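Local coordinates for CCMAN5 (PDB 2XSG), which acts as a bacterial alpha-mannosidase of glycoside hydrolase family 92 that enables mannose-6-phosphate modification of yeast-produced human lysosomal enzymes, at residues F731-W735 / W758-P764. Numbering follows the deposited sequence.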
loop_
_atom_site.group_PDB
_atom_site.type_symbol
_atom_site.label_atom_id
_atom_site.label_comp_id
_atom_site.label_asym_id
_atom_site.label_seq_id
_atom_site.Cartn_x
_atom_site.Cartn_y
_atom_site.Cartn_z
ATOM N N PHE A 731 -3.454 34.539 1.371
ATOM C CA PHE A 731 -3.498 33.430 0.442
ATOM C C PHE A 731 -4.955 32.989 0.233
ATOM O O PHE A 731 -5.669 32.703 1.201
ATOM C CB PHE A 731 -2.653 32.283 0.990
ATOM C CG PHE A 731 -2.630 31.075 0.112
ATOM C CD1 PHE A 731 -2.099 31.139 -1.184
ATOM C CD2 PHE A 731 -3.089 29.857 0.590
ATOM C CE1 PHE A 731 -2.074 30.000 -2.006
ATOM C CE2 PHE A 731 -3.050 28.718 -0.205
ATOM C CZ PHE A 731 -2.552 28.797 -1.516
ATOM N N GLY A 732 -5.386 32.937 -1.023
ATOM C CA GLY A 732 -6.782 32.638 -1.321
ATOM C C GLY A 732 -7.020 31.533 -2.332
ATOM O O GLY A 732 -8.125 31.421 -2.866
ATOM N N ASN A 733 -5.991 30.734 -2.618
ATOM C CA ASN A 733 -6.139 29.592 -3.520
ATOM C C ASN A 733 -6.391 28.329 -2.715
ATOM O O ASN A 733 -5.915 28.211 -1.590
ATOM C CB ASN A 733 -4.904 29.413 -4.420
ATOM C CG ASN A 733 -4.719 30.556 -5.412
ATOM O OD1 ASN A 733 -5.610 31.371 -5.633
ATOM N ND2 ASN A 733 -3.549 30.613 -6.005
ATOM N N THR A 734 -7.133 27.394 -3.299
ATOM C CA THR A 734 -7.492 26.139 -2.643
ATOM C C THR A 734 -6.613 24.969 -3.139
ATOM O O THR A 734 -6.949 23.796 -2.960
ATOM C CB THR A 734 -8.998 25.846 -2.793
ATOM O OG1 THR A 734 -9.399 26.058 -4.155
ATOM C CG2 THR A 734 -9.825 26.779 -1.862
ATOM N N TRP A 735 -5.484 25.327 -3.752
ATOM C CA TRP A 735 -4.454 24.386 -4.195
ATOM C C TRP A 735 -3.083 25.026 -3.991
ATOM O O TRP A 735 -2.945 26.258 -4.033
ATOM C CB TRP A 735 -4.640 24.029 -5.677
ATOM C CG TRP A 735 -4.544 25.215 -6.616
ATOM C CD1 TRP A 735 -5.577 26.014 -7.038
ATOM C CD2 TRP A 735 -3.353 25.737 -7.240
ATOM N NE1 TRP A 735 -5.104 26.994 -7.884
ATOM C CE2 TRP A 735 -3.745 26.853 -8.019
ATOM C CE3 TRP A 735 -1.994 25.375 -7.209
ATOM C CZ2 TRP A 735 -2.825 27.606 -8.778
ATOM C CZ3 TRP A 735 -1.081 26.118 -7.962
ATOM C CH2 TRP A 735 -1.503 27.231 -8.727
ATOM N N TRP A 758 -13.872 31.681 2.210
ATOM C CA TRP A 758 -12.433 31.594 1.880
ATOM C C TRP A 758 -12.213 30.669 0.690
ATOM O O TRP A 758 -12.795 29.591 0.627
ATOM C CB TRP A 758 -11.571 31.078 3.049
ATOM C CG TRP A 758 -10.131 30.915 2.617
ATOM C CD1 TRP A 758 -9.192 31.912 2.520
ATOM C CD2 TRP A 758 -9.481 29.710 2.158
ATOM N NE1 TRP A 758 -8.004 31.402 2.064
ATOM C CE2 TRP A 758 -8.146 30.056 1.836
ATOM C CE3 TRP A 758 -9.888 28.375 2.012
ATOM C CZ2 TRP A 758 -7.212 29.117 1.363
ATOM C CZ3 TRP A 758 -8.956 27.430 1.548
ATOM C CH2 TRP A 758 -7.627 27.814 1.229
ATOM N N GLY A 759 -11.374 31.106 -0.242
ATOM C CA GLY A 759 -11.002 30.315 -1.408
ATOM C C GLY A 759 -11.977 30.277 -2.571
ATOM O O GLY A 759 -11.705 29.626 -3.573
ATOM N N THR A 760 -13.119 30.952 -2.441
ATOM C CA THR A 760 -14.136 30.941 -3.492
ATOM C C THR A 760 -13.785 31.867 -4.648
ATOM O O THR A 760 -14.560 31.967 -5.600
ATOM C CB THR A 760 -15.537 31.331 -2.975
ATOM O OG1 THR A 760 -15.470 32.601 -2.317
ATOM C CG2 THR A 760 -16.080 30.283 -2.016
ATOM N N ASP A 761 -12.648 32.561 -4.549
ATOM C CA ASP A 761 -12.090 33.316 -5.669
ATOM C C ASP A 761 -10.720 32.771 -6.048
ATOM O O ASP A 761 -9.832 33.525 -6.454
ATOM C CB ASP A 761 -12.000 34.814 -5.341
ATOM C CG ASP A 761 -13.347 35.485 -5.337
ATOM O OD1 ASP A 761 -14.131 35.274 -6.286
ATOM O OD2 ASP A 761 -13.642 36.218 -4.379
ATOM N N THR A 762 -10.558 31.449 -5.915
ATOM C CA THR A 762 -9.283 30.789 -6.218
ATOM C C THR A 762 -8.834 30.992 -7.677
ATOM O O THR A 762 -9.663 31.028 -8.592
ATOM C CB THR A 762 -9.307 29.260 -5.836
ATOM O OG1 THR A 762 -7.986 28.720 -5.927
ATOM C CG2 THR A 762 -10.257 28.433 -6.720
ATOM N N ALA A 763 -7.521 31.133 -7.889
ATOM C CA ALA A 763 -6.962 31.009 -9.236
ATOM C C ALA A 763 -7.262 29.569 -9.656
ATOM O O ALA A 763 -7.210 28.676 -8.803
ATOM C CB ALA A 763 -5.429 31.264 -9.207
ATOM N N PRO A 764 -7.620 29.335 -10.942
ATOM C CA PRO A 764 -7.971 27.970 -11.393
ATOM C C PRO A 764 -6.857 26.964 -11.165
ATOM O O PRO A 764 -5.676 27.317 -11.256
ATOM C CB PRO A 764 -8.203 28.112 -12.904
ATOM C CG PRO A 764 -8.061 29.588 -13.233
ATOM C CD PRO A 764 -7.965 30.362 -11.943
HETATM O O HOH W 1 -10.169 33.225 -2.725
#
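Trp758 and Trp735 each turn the N-H edge of the indole to a backbone carbonyl of the other segment. Phe731 O lies in the ring plane of Trp758, 2.8 Å from NE1, and NE1 lies in the carbonyl plane of Phe731. Ala763 O sits in the ring plane of Trp735, 2.8 Å from NE1, but that N-H comes from above the carbonyl plane. Asn733 ND2 lies over one face of the Trp735 ring, toward its rim. One face of the Phe731 ring has Asn733 N over its centre.

Thr734 CG2 packs 3.6 Å from Trp758 CZ3 and also meets Gly759 CA, where a side chain would clash with this methyl. Trp758 CG is anti to the backbone N (chi1 176°), which carries the indole back to Phe731 and Thr734. It also touches Val721 and Ala724 of strand 720-726.

Thr762 OG1 accepts from Thr734 N at 3.1 Å and donates to Ala763 O at 3.0 Å. It reaches that oxygen from the face opposite Trp735. Asn733 OD1 takes Ala763 N at 3.0 Å. A water donates to Gly732 O and accepts from Asp761 N, tying the 731-735 segment to the type I turn from Gly759 to Thr762.

A leucine in place of Trp758 would probably leave Phe731 O without its indole donor and open a gap beside Thr734 CG2.

The contact joins the loop between strands 729-730 and 735-737 to the C-terminal segment following strand 746-752. The two segments do not pair with each other as strands. Asn733 O is buried without a partner. All four direct hydrogen bonds across the contact join a side chain to a backbone group, with Trp758 and Thr762 supplying the side chains on one segment and Asn733 and Trp735 on the other.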